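Local coordinates for FMN Adenylyltransferase (Candida glabrata, PDB 3FWK), which catalyses the transfer of an adenylyl group from ATP to FMN, the last step in making the flavin cofactor FAD, at residues C217-Y222 with D275-K280. Sequence-based numbering, arbitrary orientation. Where two conformers were deposited one is given.
Sequences CELYRY and DEDLVK
L219 and Y222 of the turn 217-222 reach across to helix 275-282, where L219 meets D277 and Y222 meets L278. The L219 side chain leaves CB without aiming at the helix and comes nearer only at its end. A chi1 of -68° sets CG opposite the carbonyl carbon, and from there the branch divides. CD2 makes the contact, ending 4.1 Å from CB of D277, while CD1 comes no closer to that residue. The two side chains cross at about a right angle, and the methyl comes closest to the methylene of the aspartate. The carboxylate has other partners: OD1 pairs with NZ of K280, one turn on, in a salt bridge of 3.0 Å whose hydrogen bond is weak, and OD2 is hydrogen-bonded to OG1 of T120. Further along, CE1 of the Y222 ring meets CD1 of L278 at 3.9 Å, an oblique apolar touch. No hydrogen bond spans the two segments, and only 125 Å² is buried. F118, just before helix 119-131, touches both L219 and D277, and T120 in that helix also packs on L219. This is plain packing within the Rossmann-like alpha/beta fold, its centre about 17 Å from that of the chain, joining the loop following helix 202-212 to helix 275-282 beside the start of helix 119-131.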
ATOM      1  N   CYS A 217       2.786   4.234  -6.762  1.00 11.94           N
ATOM      2  CA  CYS A 217       1.839   4.925  -7.634  1.00 11.93           C
ATOM      3  C   CYS A 217       2.233   6.382  -7.787  1.00 10.68           C
ATOM      4  O   CYS A 217       2.283   7.117  -6.785  1.00 11.92           O
ATOM      5  CB  CYS A 217       0.448   4.810  -7.089  1.00 11.93           C
ATOM      6  SG  CYS A 217      -0.785   5.611  -8.190  1.00 12.24           S
ATOM      7  N   GLU A 218       2.518   6.833  -9.011  1.00 10.75           N
ATOM      8  CA  GLU A 218       3.153   8.127  -9.147  0.50 11.31           C
ATOM      9  C   GLU A 218       2.205   9.299  -8.950  1.00 10.68           C
ATOM     10  O   GLU A 218       2.642  10.447  -8.894  1.00 11.44           O
ATOM     11  CB  GLU A 218       3.999   8.220 -10.446  0.50 12.41           C
ATOM     12  CG  GLU A 218       5.387   7.572 -10.311  0.50 11.64           C
ATOM     13  CD  GLU A 218       6.296   8.350  -9.359  0.50 13.53           C
ATOM     14  OE1 GLU A 218       6.672   7.785  -8.333  0.50 17.37           O
ATOM     15  OE2 GLU A 218       6.596   9.534  -9.620  0.50 14.61           O
ATOM     16  N   LEU A 219       0.905   9.044  -8.744  1.00 10.65           N
ATOM     17  CA  LEU A 219       0.029  10.135  -8.309  1.00 11.25           C
ATOM     18  C   LEU A 219       0.521  10.826  -7.028  1.00 10.10           C
ATOM     19  O   LEU A 219       0.337  12.029  -6.872  1.00 10.33           O
ATOM     20  CB  LEU A 219      -1.417   9.646  -8.127  1.00 11.71           C
ATOM     21  CG  LEU A 219      -2.096   9.259  -9.448  1.00 12.54           C
ATOM     22  CD1 LEU A 219      -3.449   8.608  -9.144  1.00 14.47           C
ATOM     23  CD2 LEU A 219      -2.232  10.462 -10.417  1.00 15.06           C
ATOM     24  N   TYR A 220       1.114  10.074  -6.093  1.00 10.22           N
ATOM     25  CA  TYR A 220       1.578  10.715  -4.850  1.00 10.43           C
ATOM     26  C   TYR A 220       2.600  11.793  -5.140  1.00 10.60           C
ATOM     27  O   TYR A 220       2.639  12.827  -4.453  1.00 10.81           O
ATOM     28  CB  TYR A 220       2.151   9.659  -3.894  1.00 11.45           C
ATOM     29  CG  TYR A 220       1.145   8.622  -3.476  1.00 10.72           C
ATOM     30  CD1 TYR A 220      -0.058   8.984  -2.856  1.00 10.59           C
ATOM     31  CD2 TYR A 220       1.387   7.259  -3.735  1.00 11.70           C
ATOM     32  CE1 TYR A 220      -0.989   7.996  -2.487  1.00 11.63           C
ATOM     33  CE2 TYR A 220       0.470   6.278  -3.344  1.00 11.90           C
ATOM     34  CZ  TYR A 220      -0.686   6.651  -2.743  1.00 11.49           C
ATOM     35  OH  TYR A 220      -1.571   5.652  -2.411  1.00 13.59           O
ATOM     36  N   ARG A 221       3.426  11.607  -6.174  1.00 10.80           N
ATOM     37  CA  ARG A 221       4.433  12.590  -6.554  1.00 11.10           C
ATOM     38  C   ARG A 221       3.817  13.950  -6.897  1.00 10.56           C
ATOM     39  O   ARG A 221       4.496  14.958  -6.808  1.00 11.50           O
ATOM     40  CB  ARG A 221       5.271  12.015  -7.716  1.00 11.92           C
ATOM     41  CG  ARG A 221       6.309  12.970  -8.293  1.00 12.22           C
ATOM     42  CD  ARG A 221       7.479  13.229  -7.283  1.00 12.23           C
ATOM     43  NE  ARG A 221       8.427  14.193  -7.864  1.00 12.36           N
ATOM     44  CZ  ARG A 221       8.257  15.510  -7.838  1.00 12.38           C
ATOM     45  NH1 ARG A 221       7.225  16.067  -7.195  1.00 13.46           N
ATOM     46  NH2 ARG A 221       9.140  16.296  -8.438  1.00 13.94           N
ATOM     47  N   TYR A 222       2.579  13.937  -7.372  1.00 10.67           N
ATOM     48  CA  TYR A 222       1.902  15.135  -7.835  1.00 11.45           C
ATOM     49  C   TYR A 222       1.051  15.806  -6.765  1.00 11.56           C
ATOM     50  O   TYR A 222       0.347  16.778  -7.050  1.00 13.84           O
ATOM     51  CB  TYR A 222       1.067  14.816  -9.084  1.00 11.79           C
ATOM     52  CG  TYR A 222       1.953  14.572 -10.312  1.00 10.91           C
ATOM     53  CD1 TYR A 222       2.126  15.571 -11.259  1.00 12.12           C
ATOM     54  CD2 TYR A 222       2.586  13.359 -10.521  1.00 11.14           C
ATOM     55  CE1 TYR A 222       2.956  15.391 -12.371  1.00 12.21           C
ATOM     56  CE2 TYR A 222       3.428  13.164 -11.615  1.00 11.75           C
ATOM     57  CZ  TYR A 222       3.602  14.182 -12.537  1.00 11.87           C
ATOM     58  OH  TYR A 222       4.428  14.005 -13.622  1.00 13.06           O
ATOM     59  N   ASP A 275      -1.628   9.644 -19.094  0.50 12.56           N
ATOM     60  CA  ASP A 275      -1.843  10.882 -19.841  0.50 15.18           C
ATOM     61  C   ASP A 275      -3.074  11.651 -19.375  0.50 13.10           C
ATOM     62  O   ASP A 275      -3.069  12.865 -19.302  0.50 13.86           O
ATOM     63  CB  ASP A 275      -2.024  10.597 -21.338  0.50 16.95           C
ATOM     64  CG  ASP A 275      -0.753  10.155 -22.014  0.50 18.99           C
ATOM     65  OD1 ASP A 275      -0.862   9.668 -23.168  0.50 21.09           O
ATOM     66  OD2 ASP A 275       0.353  10.285 -21.435  0.50 15.64           O
ATOM     67  N   GLU A 276      -4.155  10.930 -19.096  1.00 13.70           N
ATOM     68  CA  GLU A 276      -5.418  11.555 -18.716  1.00 14.78           C
ATOM     69  C   GLU A 276      -5.313  12.160 -17.322  1.00 13.49           C
ATOM     70  O   GLU A 276      -5.945  13.200 -17.028  1.00 13.98           O
ATOM     71  CB  GLU A 276      -6.593  10.564 -18.816  1.00 17.52           C
ATOM     72  CG  GLU A 276      -6.503   9.373 -17.855  1.00 19.69           C
ATOM     73  CD  GLU A 276      -7.577   8.304 -18.062  1.00 23.31           C
ATOM     74  OE1 GLU A 276      -8.553   8.272 -17.281  1.00 24.37           O
ATOM     75  OE2 GLU A 276      -7.380   7.449 -18.973  1.00 27.71           O
ATOM     76  N   ASP A 277      -4.493  11.548 -16.453  1.00 12.63           N
ATOM     77  CA  ASP A 277      -4.313  12.076 -15.101  1.00 12.22           C
ATOM     78  C   ASP A 277      -3.403  13.307 -15.109  1.00 11.24           C
ATOM     79  O   ASP A 277      -3.638  14.272 -14.396  1.00 11.98           O
ATOM     80  CB  ASP A 277      -3.791  10.988 -14.161  1.00 11.83           C
ATOM     81  CG  ASP A 277      -4.853   9.934 -13.867  1.00 12.50           C
ATOM     82  OD1 ASP A 277      -6.052  10.268 -13.947  1.00 14.23           O
ATOM     83  OD2 ASP A 277      -4.508   8.763 -13.553  1.00 12.81           O
ATOM     84  N   LEU A 278      -2.385  13.325 -15.982  1.00 11.27           N
ATOM     85  CA  LEU A 278      -1.568  14.520 -16.107  1.00 11.97           C
ATOM     86  C   LEU A 278      -2.397  15.703 -16.606  1.00 12.34           C
ATOM     87  O   LEU A 278      -2.241  16.813 -16.100  1.00 12.41           O
ATOM     88  CB  LEU A 278      -0.359  14.262 -17.031  1.00 12.73           C
ATOM     89  CG  LEU A 278       0.560  15.478 -17.190  1.00 14.33           C
ATOM     90  CD1 LEU A 278       1.257  15.859 -15.832  1.00 17.01           C
ATOM     91  CD2 LEU A 278       1.609  15.242 -18.250  1.00 16.70           C
ATOM     92  N   VAL A 279      -3.304  15.476 -17.560  1.00 12.28           N
ATOM     93  CA  VAL A 279      -4.162  16.552 -18.046  1.00 13.65           C
ATOM     94  C   VAL A 279      -4.995  17.113 -16.889  1.00 13.44           C
ATOM     95  O   VAL A 279      -5.114  18.304 -16.706  1.00 14.34           O
ATOM     96  CB  VAL A 279      -5.056  16.035 -19.207  1.00 15.63           C
ATOM     97  CG1 VAL A 279      -6.089  17.103 -19.565  1.00 17.43           C
ATOM     98  CG2 VAL A 279      -4.204  15.728 -20.440  1.00 17.11           C
ATOM     99  N   LYS A 280      -5.570  16.240 -16.075  1.00 12.76           N
ATOM    100  CA  LYS A 280      -6.380  16.723 -14.957  1.00 13.87           C
ATOM    101  C   LYS A 280      -5.554  17.522 -13.956  1.00 13.95           C
ATOM    102  O   LYS A 280      -6.018  18.532 -13.411  1.00 17.10           O
ATOM    103  CB  LYS A 280      -7.031  15.544 -14.260  1.00 15.71           C
ATOM    104  CG  LYS A 280      -8.195  14.946 -15.062  1.00 17.91           C
ATOM    105  CD  LYS A 280      -8.934  13.836 -14.296  1.00 20.76           C
ATOM    106  CE  LYS A 280      -8.114  12.580 -14.223  1.00 20.60           C
ATOM    107  NZ  LYS A 280      -8.741  11.532 -13.356  1.00 21.30           N
TER